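Local atomic coordinates of 3',5'-cyclic-nucleotide phosphodiesterase 1 (Saccharomyces cerevisiae, PDB entry 4OJV), a protein that is a class-II cyclic-nucleotide phosphodiesterase of the metallo-hydrolase clan and holds two zinc ions. Residues 1-12 and 361-369; 138-148 and 175-186. All blocks are in the same frame, centred on the assembly; numbering follows the deposited sequence.

Contact 1: residues 1-12 and 361-369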
loop_
_atom_site.group_PDB
_atom_site.type_symbol
_atom_site.label_atom_id
_atom_site.label_comp_id
_atom_site.label_asym_id
_atom_site.label_seq_id
_atom_site.Cartn_x
_atom_site.Cartn_y
_atom_site.Cartn_z
ATOM N N MET A 1 29.777 -15.628 13.286
ATOM C CA MET A 1 30.164 -14.315 12.686
ATOM C C MET A 1 28.951 -13.436 12.381
ATOM O O MET A 1 29.032 -12.209 12.484
ATOM C CB MET A 1 31.005 -14.517 11.421
ATOM C CG MET A 1 32.442 -14.948 11.690
ATOM S SD MET A 1 33.403 -15.223 10.186
ATOM C CE MET A 1 33.682 -13.542 9.630
ATOM N N VAL A 2 27.839 -14.067 12.002
ATOM C CA VAL A 2 26.589 -13.346 11.734
ATOM C C VAL A 2 26.033 -12.716 13.009
ATOM O O VAL A 2 25.912 -13.370 14.050
ATOM C CB VAL A 2 25.536 -14.252 11.059
ATOM C CG1 VAL A 2 24.159 -13.607 11.072
ATOM C CG2 VAL A 2 25.961 -14.563 9.632
ATOM N N VAL A 3 25.700 -11.435 12.902
ATOM C CA VAL A 3 25.220 -10.633 14.017
ATOM C C VAL A 3 23.783 -10.162 13.787
ATOM O O VAL A 3 23.026 -10.014 14.746
ATOM C CB VAL A 3 26.181 -9.445 14.268
ATOM C CG1 VAL A 3 25.575 -8.376 15.163
ATOM C CG2 VAL A 3 27.475 -9.954 14.890
ATOM N N PHE A 4 23.418 -9.918 12.524
ATOM C CA PHE A 4 22.117 -9.327 12.183
ATOM C C PHE A 4 21.271 -10.246 11.325
ATOM O O PHE A 4 21.781 -10.894 10.409
ATOM C CB PHE A 4 22.319 -8.020 11.412
ATOM C CG PHE A 4 23.055 -6.955 12.178
ATOM C CD1 PHE A 4 22.387 -6.151 13.090
ATOM C CD2 PHE A 4 24.414 -6.738 11.962
ATOM C CE1 PHE A 4 23.061 -5.161 13.788
ATOM C CE2 PHE A 4 25.095 -5.746 12.652
ATOM C CZ PHE A 4 24.419 -4.954 13.565
ATOM N N GLU A 5 19.968 -10.262 11.595
ATOM C CA GLU A 5 18.992 -10.838 10.678
ATOM C C GLU A 5 18.138 -9.707 10.119
ATOM O O GLU A 5 17.559 -8.920 10.881
ATOM C CB GLU A 5 18.101 -11.869 11.371
ATOM C CG GLU A 5 18.859 -13.115 11.798
ATOM C CD GLU A 5 18.021 -14.120 12.578
ATOM O OE1 GLU A 5 18.603 -15.134 13.024
ATOM O OE2 GLU A 5 16.802 -13.902 12.747
ATOM N N ILE A 6 18.076 -9.623 8.792
ATOM C CA ILE A 6 17.325 -8.565 8.118
ATOM C C ILE A 6 16.236 -9.211 7.277
ATOM O O ILE A 6 16.537 -9.926 6.319
ATOM C CB ILE A 6 18.219 -7.699 7.207
ATOM C CG1 ILE A 6 19.414 -7.107 7.977
ATOM C CG2 ILE A 6 17.378 -6.603 6.555
ATOM C CD1 ILE A 6 20.312 -6.243 7.112
ATOM N N THR A 7 14.976 -8.974 7.637
ATOM C CA THR A 7 13.856 -9.477 6.854
ATOM C C THR A 7 13.453 -8.391 5.858
ATOM O O THR A 7 13.096 -7.285 6.255
ATOM C CB THR A 7 12.642 -9.827 7.733
ATOM O OG1 THR A 7 13.050 -10.609 8.863
ATOM C CG2 THR A 7 11.623 -10.612 6.923
ATOM N N ILE A 8 13.508 -8.715 4.575
ATOM C CA ILE A 8 13.114 -7.774 3.533
ATOM C C ILE A 8 11.608 -7.877 3.324
ATOM O O ILE A 8 11.133 -8.813 2.686
ATOM C CB ILE A 8 13.854 -8.040 2.207
ATOM C CG1 ILE A 8 15.363 -8.177 2.440
ATOM C CG2 ILE A 8 13.521 -6.945 1.196
ATOM C CD1 ILE A 8 16.064 -6.924 2.891
ATOM N N LEU A 9 10.848 -6.951 3.906
ATOM C CA LEU A 9 9.404 -6.939 3.677
ATOM C C LEU A 9 9.059 -6.271 2.364
ATOM O O LEU A 9 8.140 -6.703 1.664
ATOM C CB LEU A 9 8.640 -6.283 4.827
ATOM C CG LEU A 9 8.714 -6.994 6.172
ATOM C CD1 LEU A 9 7.768 -6.344 7.161
ATOM C CD2 LEU A 9 8.415 -8.487 6.067
ATOM N N GLY A 10 9.787 -5.211 2.031
ATOM C CA GLY A 10 9.532 -4.493 0.796
ATOM C C GLY A 10 10.786 -3.821 0.300
ATOM O O GLY A 10 11.525 -3.196 1.075
ATOM N N ALA A 11 11.047 -3.972 -0.995
ATOM C CA ALA A 11 12.205 -3.354 -1.628
ATOM C C ALA A 11 11.836 -2.713 -2.965
ATOM O O ALA A 11 12.703 -2.410 -3.767
ATOM C CB ALA A 11 13.326 -4.373 -1.808
ATOM N N ASN A 12 10.542 -2.499 -3.183
ATOM C CA ASN A 12 10.016 -1.931 -4.421
ATOM C C ASN A 12 10.102 -0.406 -4.386
ATOM O O ASN A 12 9.637 0.212 -3.432
ATOM C CB ASN A 12 8.568 -2.408 -4.542
ATOM C CG ASN A 12 7.811 -1.799 -5.698
ATOM O OD1 ASN A 12 8.379 -1.313 -6.663
ATOM N ND2 ASN A 12 6.496 -1.825 -5.586
ATOM N N ALA A 361 18.077 -6.661 -3.080
ATOM C CA ALA A 361 17.159 -7.016 -1.993
ATOM C C ALA A 361 15.897 -7.658 -2.544
ATOM O O ALA A 361 15.263 -7.102 -3.438
ATOM C CB ALA A 361 16.781 -5.787 -1.181
ATOM N N LEU A 362 15.541 -8.823 -2.007
ATOM C CA LEU A 362 14.368 -9.569 -2.452
ATOM C C LEU A 362 13.363 -9.736 -1.336
ATOM O O LEU A 362 13.665 -10.328 -0.293
ATOM C CB LEU A 362 14.765 -10.948 -2.980
ATOM C CG LEU A 362 15.665 -11.010 -4.216
ATOM C CD1 LEU A 362 16.102 -12.444 -4.493
ATOM C CD2 LEU A 362 14.967 -10.406 -5.425
ATOM N N GLU A 363 12.161 -9.223 -1.568
ATOM C CA GLU A 363 11.076 -9.343 -0.613
ATOM C C GLU A 363 10.832 -10.795 -0.249
ATOM O O GLU A 363 11.028 -11.698 -1.077
ATOM C CB GLU A 363 9.795 -8.781 -1.217
ATOM C CG GLU A 363 9.845 -7.302 -1.492
ATOM C CD GLU A 363 10.409 -6.899 -2.844
ATOM O OE1 GLU A 363 11.021 -7.718 -3.627
ATOM O OE2 GLU A 363 10.209 -5.689 -3.094
ATOM N N GLY A 364 10.412 -11.020 0.988
ATOM C CA GLY A 364 10.053 -12.366 1.419
ATOM C C GLY A 364 11.258 -13.215 1.774
ATOM O O GLY A 364 11.142 -14.436 1.861
ATOM N N HIS A 365 12.407 -12.574 1.989
ATOM C CA HIS A 365 13.646 -13.266 2.344
ATOM C C HIS A 365 14.300 -12.623 3.526
ATOM O O HIS A 365 14.076 -11.442 3.802
ATOM C CB HIS A 365 14.603 -13.291 1.149
ATOM C CG HIS A 365 14.076 -14.083 -0.009
ATOM N ND1 HIS A 365 13.136 -13.603 -0.846
ATOM C CD2 HIS A 365 14.334 -15.392 -0.409
ATOM C CE1 HIS A 365 12.836 -14.547 -1.757
ATOM N NE2 HIS A 365 13.563 -15.641 -1.478
ATOM N N THR A 366 15.120 -13.399 4.230
ATOM C CA THR A 366 15.914 -12.926 5.346
ATOM C C THR A 366 17.395 -13.025 5.001
ATOM O O THR A 366 17.854 -14.036 4.458
ATOM C CB THR A 366 15.601 -13.742 6.619
ATOM O OG1 THR A 366 14.201 -13.638 6.896
ATOM C CG2 THR A 366 16.388 -13.223 7.821
ATOM N N LEU A 367 18.129 -11.957 5.292
ATOM C CA LEU A 367 19.584 -11.924 5.137
ATOM C C LEU A 367 20.228 -12.093 6.496
ATOM O O LEU A 367 19.721 -11.578 7.494
ATOM C CB LEU A 367 20.043 -10.585 4.564
ATOM C CG LEU A 367 19.336 -10.066 3.320
ATOM C CD1 LEU A 367 19.932 -8.739 2.881
ATOM C CD2 LEU A 367 19.455 -11.083 2.206
ATOM N N PHE A 368 21.366 -12.783 6.522
ATOM C CA PHE A 368 22.096 -13.062 7.751
ATOM C C PHE A 368 23.472 -12.463 7.550
ATOM O O PHE A 368 24.248 -12.972 6.742
ATOM C CB PHE A 368 22.157 -14.576 7.993
ATOM C CG PHE A 368 20.799 -15.218 8.135
ATOM C CD1 PHE A 368 20.052 -15.554 7.017
ATOM C CD2 PHE A 368 20.258 -15.468 9.394
ATOM C CE1 PHE A 368 18.788 -16.117 7.146
ATOM C CE2 PHE A 368 19.000 -16.043 9.527
ATOM C CZ PHE A 368 18.267 -16.375 8.402
ATOM N N LEU A 369 23.751 -11.365 8.248
ATOM C CA LEU A 369 24.967 -10.587 8.019
ATOM C C LEU A 369 25.774 -10.353 9.286
ATOM O O LEU A 369 27.012 -10.320 9.237
ATOM C CB LEU A 369 24.626 -9.239 7.381
ATOM C CG LEU A 369 23.854 -9.274 6.060
ATOM C CD1 LEU A 369 23.479 -7.863 5.632
ATOM C CD2 LEU A 369 24.664 -9.975 4.979
ATOM O OXT LEU A 369 25.214 -10.178 10.369
HETATM O O HOH W 1 13.122 -13.275 9.331
#
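Glu-363 bends sharply at its second torsion (chi2 87°), a hook that curls its carboxylate back to the loop carrying Ala-11, whereas Glu-5 runs extended (chi2 176°) and crosses the ring of Phe-368 at a slant. The hook lets Glu-363 OE2 accept from Ala-11 N at 2.8 Å, the donor standing above the carboxylate plane. Glu-5 lays its CG 3.6 Å from Phe-368 CD2 and brings OE1 to the ring's edge, the carboxylate and ring planes 69° apart. Its OE2 forms a salt bridge with Lys-26 and bonds to Ser-91, and OE1 takes the amide of Arg-29, which probably makes a buried glutamate tolerable. Between these ends, strands 4-8 and 365-368 run antiparallel. Ile-6 and Leu-367 form a hydrogen-bonded pair, while Thr-7 and Thr-366 form a non-hydrogen-bonded one. The two threonine hydroxyls lie 3.8 Å apart, OG1 to OG1, and are bridged by a water; Thr-366 also bonds to Gly-89. The other face is apolar, as suits branched aliphatics: Ile-6 CD1 meets Leu-369 CD1 at 3.9 Å, and Ile-8 packs on Leu-367 and Ala-361. Leu-369 OXT, the chain's last oxygen, is gripped by two amides, Val-3 N at 2.9 Å and Phe-4 N at 2.8 Å, which pins the C-terminus beside the N-terminus. At the far end a type II turn, Leu-362 to His-365, uses the positive phi of Gly-364 and is braced by His-365 ND1 bonding to Glu-363 O, while NE2 bonds to Glu-63. Joining the first strand to the last within one mixed sheet is consistent with the metallo-beta-lactamase-like sandwich of this clan.

Contact 2: residues 138-148 and 175-186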
loop_
_atom_site.group_PDB
_atom_site.type_symbol
_atom_site.label_atom_id
_atom_site.label_comp_id
_atom_site.label_asym_id
_atom_site.label_seq_id
_atom_site.Cartn_x
_atom_site.Cartn_y
_atom_site.Cartn_z
ATOM N N VAL A 138 1.202 3.222 8.565
ATOM C CA VAL A 138 -0.049 3.913 8.810
ATOM C C VAL A 138 -1.244 2.958 8.799
ATOM O O VAL A 138 -2.007 2.897 9.765
ATOM C CB VAL A 138 -0.235 5.061 7.800
ATOM C CG1 VAL A 138 -1.628 5.663 7.921
ATOM C CG2 VAL A 138 0.831 6.133 8.009
ATOM N N VAL A 139 -1.416 2.218 7.716
ATOM C CA VAL A 139 -2.615 1.382 7.621
ATOM C C VAL A 139 -2.611 0.280 8.692
ATOM O O VAL A 139 -3.668 -0.077 9.219
ATOM C CB VAL A 139 -2.820 0.854 6.195
ATOM C CG1 VAL A 139 -4.039 -0.058 6.130
ATOM C CG2 VAL A 139 -2.974 2.023 5.220
ATOM N N ASN A 140 -1.424 -0.228 9.050
ATOM C CA ASN A 140 -1.319 -1.277 10.070
ATOM C C ASN A 140 -1.579 -0.749 11.486
ATOM O O ASN A 140 -1.880 -1.534 12.383
ATOM C CB ASN A 140 0.078 -1.928 10.119
ATOM C CG ASN A 140 0.500 -2.680 8.860
ATOM O OD1 ASN A 140 1.678 -3.021 8.762
ATOM N ND2 ASN A 140 -0.406 -2.978 7.945
ATOM N N SER A 141 -1.432 0.556 11.700
ATOM C CA SER A 141 -1.390 1.105 13.060
ATOM C C SER A 141 -2.597 0.810 13.973
ATOM O O SER A 141 -2.410 0.653 15.175
ATOM C CB SER A 141 -1.027 2.597 13.045
ATOM O OG SER A 141 -2.022 3.379 12.401
ATOM N N PRO A 142 -3.826 0.699 13.429
ATOM C CA PRO A 142 -4.941 0.404 14.349
ATOM C C PRO A 142 -4.843 -0.966 15.029
ATOM O O PRO A 142 -5.517 -1.195 16.033
ATOM C CB PRO A 142 -6.180 0.506 13.451
ATOM C CG PRO A 142 -5.753 1.427 12.347
ATOM C CD PRO A 142 -4.324 1.063 12.093
ATOM N N SER A 143 -3.979 -1.847 14.524
ATOM C CA SER A 143 -3.738 -3.136 15.194
ATOM C C SER A 143 -3.280 -2.950 16.638
ATOM O O SER A 143 -3.479 -3.839 17.464
ATOM C CB SER A 143 -2.701 -3.972 14.435
ATOM O OG SER A 143 -1.414 -3.367 14.474
ATOM N N ILE A 144 -2.673 -1.808 16.945
ATOM C CA ILE A 144 -2.179 -1.539 18.291
ATOM C C ILE A 144 -3.320 -1.552 19.326
ATOM O O ILE A 144 -3.069 -1.770 20.505
ATOM C CB ILE A 144 -1.391 -0.209 18.338
ATOM C CG1 ILE A 144 -0.151 -0.278 17.447
ATOM C CG2 ILE A 144 -0.956 0.121 19.751
ATOM C CD1 ILE A 144 0.344 1.064 16.934
ATOM N N TYR A 145 -4.562 -1.351 18.882
ATOM C CA TYR A 145 -5.721 -1.283 19.790
ATOM C C TYR A 145 -6.505 -2.575 19.940
ATOM O O TYR A 145 -7.613 -2.569 20.495
ATOM C CB TYR A 145 -6.679 -0.192 19.342
ATOM C CG TYR A 145 -6.036 1.149 19.301
ATOM C CD1 TYR A 145 -5.590 1.763 20.472
ATOM C CD2 TYR A 145 -5.866 1.814 18.096
ATOM C CE1 TYR A 145 -4.987 3.002 20.437
ATOM C CE2 TYR A 145 -5.270 3.058 18.051
ATOM C CZ TYR A 145 -4.835 3.646 19.224
ATOM O OH TYR A 145 -4.244 4.882 19.175
ATOM N N GLU A 146 -5.943 -3.676 19.455
ATOM C CA GLU A 146 -6.592 -4.976 19.583
ATOM C C GLU A 146 -6.723 -5.517 21.014
ATOM O O GLU A 146 -7.525 -6.423 21.259
ATOM C CB GLU A 146 -5.898 -6.004 18.692
ATOM C CG GLU A 146 -6.419 -6.006 17.266
ATOM C CD GLU A 146 -7.893 -6.375 17.165
ATOM O OE1 GLU A 146 -8.421 -7.061 18.068
ATOM O OE2 GLU A 146 -8.531 -5.980 16.170
ATOM N N GLN A 147 -5.957 -4.961 21.952
ATOM C CA GLN A 147 -5.919 -5.481 23.327
ATOM C C GLN A 147 -5.658 -4.405 24.383
ATOM O O GLN A 147 -5.077 -3.358 24.086
ATOM C CB GLN A 147 -4.890 -6.621 23.456
ATOM C CG GLN A 147 -3.456 -6.248 23.095
ATOM C CD GLN A 147 -3.245 -6.081 21.602
ATOM O OE1 GLN A 147 -3.406 -7.026 20.826
ATOM N NE2 GLN A 147 -2.883 -4.874 21.192
ATOM N N GLU A 148 -6.091 -4.681 25.614
ATOM C CA GLU A 148 -5.924 -3.757 26.736
ATOM C C GLU A 148 -4.470 -3.733 27.214
ATOM O O GLU A 148 -3.828 -2.678 27.202
ATOM C CB GLU A 148 -6.873 -4.121 27.883
ATOM C CG GLU A 148 -7.193 -2.964 28.818
ATOM C CD GLU A 148 -8.132 -3.359 29.942
ATOM O OE1 GLU A 148 -7.744 -4.199 30.783
ATOM O OE2 GLU A 148 -9.258 -2.819 29.991
ATOM N N TRP A 175 -5.218 10.426 8.321
ATOM C CA TRP A 175 -5.359 9.279 9.217
ATOM C C TRP A 175 -5.822 9.766 10.558
ATOM O O TRP A 175 -5.444 10.870 10.959
ATOM C CB TRP A 175 -4.020 8.557 9.374
ATOM C CG TRP A 175 -4.182 7.128 9.802
ATOM C CD1 TRP A 175 -3.789 6.543 10.997
ATOM C CD2 TRP A 175 -4.786 6.064 9.012
ATOM N NE1 TRP A 175 -4.117 5.201 11.006
ATOM C CE2 TRP A 175 -4.718 4.856 9.827
ATOM C CE3 TRP A 175 -5.362 6.003 7.750
ATOM C CZ2 TRP A 175 -5.196 3.637 9.367
ATOM C CZ3 TRP A 175 -5.856 4.778 7.304
ATOM C CH2 TRP A 175 -5.766 3.623 8.091
ATOM N N PRO A 176 -6.621 8.954 11.286
ATOM C CA PRO A 176 -6.930 9.351 12.662
ATOM C C PRO A 176 -5.650 9.642 13.434
ATOM O O PRO A 176 -4.634 8.951 13.250
ATOM C CB PRO A 176 -7.640 8.116 13.219
ATOM C CG PRO A 176 -8.336 7.550 12.016
ATOM C CD PRO A 176 -7.317 7.705 10.916
ATOM N N ASP A 177 -5.688 10.677 14.273
ATOM C CA ASP A 177 -4.495 11.075 15.002
ATOM C C ASP A 177 -4.297 10.168 16.218
ATOM O O ASP A 177 -4.622 10.518 17.360
ATOM C CB ASP A 177 -4.542 12.552 15.400
ATOM C CG ASP A 177 -3.253 13.014 16.050
ATOM O OD1 ASP A 177 -2.357 12.165 16.293
ATOM O OD2 ASP A 177 -3.147 14.234 16.315
ATOM N N LEU A 178 -3.724 8.997 15.966
ATOM C CA LEU A 178 -3.531 7.999 17.011
ATOM C C LEU A 178 -2.531 8.472 18.045
ATOM O O LEU A 178 -2.555 7.988 19.173
ATOM C CB LEU A 178 -3.099 6.655 16.422
ATOM C CG LEU A 178 -4.056 6.061 15.386
ATOM C CD1 LEU A 178 -3.541 4.705 14.932
ATOM C CD2 LEU A 178 -5.478 5.958 15.913
ATOM N N THR A 179 -1.677 9.429 17.693
ATOM C CA THR A 179 -0.735 9.977 18.678
ATOM C C THR A 179 -1.427 10.799 19.774
ATOM O O THR A 179 -0.858 10.984 20.847
ATOM C CB THR A 179 0.390 10.814 18.035
ATOM O OG1 THR A 179 -0.091 12.115 17.663
ATOM C CG2 THR A 179 0.971 10.101 16.815
ATOM N N ALA A 180 -2.643 11.272 19.500
ATOM C CA ALA A 180 -3.430 12.061 20.458
ATOM C C ALA A 180 -4.223 11.204 21.440
ATOM O O ALA A 180 -4.727 11.725 22.442
ATOM C CB ALA A 180 -4.371 12.997 19.712
ATOM N N GLU A 181 -4.362 9.910 21.154
ATOM C CA GLU A 181 -5.107 9.002 22.029
ATOM C C GLU A 181 -4.351 8.863 23.351
ATOM O O GLU A 181 -3.133 8.702 23.361
ATOM C CB GLU A 181 -5.348 7.644 21.342
ATOM C CG GLU A 181 -6.019 6.573 22.206
ATOM C CD GLU A 181 -7.510 6.786 22.395
ATOM O OE1 GLU A 181 -7.903 7.782 23.037
ATOM O OE2 GLU A 181 -8.295 5.939 21.919
ATOM N N ARG A 182 -5.075 8.964 24.465
ATOM C CA ARG A 182 -4.459 9.126 25.785
ATOM C C ARG A 182 -3.562 7.978 26.251
ATOM O O ARG A 182 -2.693 8.184 27.090
ATOM C CB ARG A 182 -5.539 9.375 26.841
ATOM C CG ARG A 182 -6.168 8.080 27.328
ATOM C CD ARG A 182 -7.362 8.275 28.221
ATOM N NE ARG A 182 -7.031 8.981 29.449
ATOM C CZ ARG A 182 -7.936 9.242 30.373
ATOM N NH1 ARG A 182 -9.187 8.839 30.186
ATOM N NH2 ARG A 182 -7.594 9.898 31.464
ATOM N N SER A 183 -3.777 6.774 25.717
ATOM C CA SER A 183 -2.971 5.622 26.119
ATOM C C SER A 183 -1.553 5.668 25.553
ATOM O O SER A 183 -0.689 4.912 25.996
ATOM C CB SER A 183 -3.652 4.299 25.744
ATOM O OG SER A 183 -3.819 4.170 24.345
ATOM N N ARG A 184 -1.322 6.568 24.594
ATOM C CA ARG A 184 0.007 6.778 23.996
ATOM C C ARG A 184 0.613 5.478 23.463
ATOM O O ARG A 184 1.814 5.234 23.587
ATOM C CB ARG A 184 0.962 7.507 24.961
ATOM C CG ARG A 184 0.431 8.832 25.509
ATOM C CD ARG A 184 0.216 9.868 24.410
ATOM N NE ARG A 184 -0.470 11.072 24.888
ATOM C CZ ARG A 184 0.133 12.213 25.215
ATOM N NH1 ARG A 184 1.454 12.327 25.136
ATOM N NH2 ARG A 184 -0.590 13.246 25.630
ATOM N N LYS A 185 -0.243 4.652 22.872
ATOM C CA LYS A 185 0.178 3.380 22.285
ATOM C C LYS A 185 0.940 3.573 20.968
ATOM O O LYS A 185 1.631 2.658 20.516
ATOM C CB LYS A 185 -1.032 2.459 22.075
ATOM C CG LYS A 185 -1.713 1.963 23.350
ATOM C CD LYS A 185 -2.787 0.925 23.035
ATOM C CE LYS A 185 -3.822 0.817 24.149
ATOM N NZ LYS A 185 -4.788 -0.298 23.918
ATOM N N LEU A 186 0.794 4.746 20.355
ATOM C CA LEU A 186 1.604 5.151 19.211
ATOM C C LEU A 186 2.235 6.491 19.523
ATOM O O LEU A 186 1.524 7.447 19.830
ATOM C CB LEU A 186 0.770 5.252 17.933
ATOM C CG LEU A 186 1.579 5.455 16.643
ATOM C CD1 LEU A 186 2.504 4.273 16.353
ATOM C CD2 LEU A 186 0.653 5.695 15.464
HETATM O O HOH W 2 -2.969 5.346 21.724
#
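Val-138 and Trp-175 form the tight end of this contact, where helix 135-140 runs on into a 3-10 segment, 141-144, and packs against the loop leading to strand 186-190. Val-138 CG1 makes a CH-pi contact over the indole face, 3.5 Å from the centroid of the five-membered ring, and Pro-176 covers the opposite face. Pro-142 meets the rim, so the broad, flat tryptophan is held by compact aliphatic groups. Ser-141 suits the junction: its hydroxyl donates back to Val-138 O at 2.7 Å and weakly accepts from Trp-175 NE1. Further along, Leu-178 CD2 sits at the edge of the Tyr-145 ring, 3.6 Å from CE2. Val-139 also packs on Leu-131 of the second subunit.

Lys-185 joins tight to loose. Its root is pressed on Ile-144, with CB an unusually close 3.3 Å from Ile-144 CG2, but the long, extended chain then passes Tyr-145 and its far end is held only loosely, NZ making a weak bond to Gln-147 O near the exposed and poorly ordered Glu-148. A water links this side, bonded to Tyr-145 OH and Ser-183 OG and accepting from Lys-185 N at 3.0 Å.

Contact 1 closes the chain's termini on each other, and contact 2 is nested within the long loop so formed. Their centres lie 27 Å apart and their nearest atoms about 7 Å, without touching. Contact 1 lies within the eight-stranded sheet, joining two neighbouring interior strands; contact 2 lies at its margin, where its loop runs into 186-190, an outermost strand. Contact 1 approaches a zinc site of its own chain: the side chain of Asn-12 is about 9 Å from a zinc ion and about 3 Å from a bound 2-methyl-2,4-pentanediol. In contact 2 the side chain of Trp-175, about 3 Å from a sulfate, packs on Asp-132 of the second subunit, a zinc ligand there. Both molecules probably come from the crystallisation liquor.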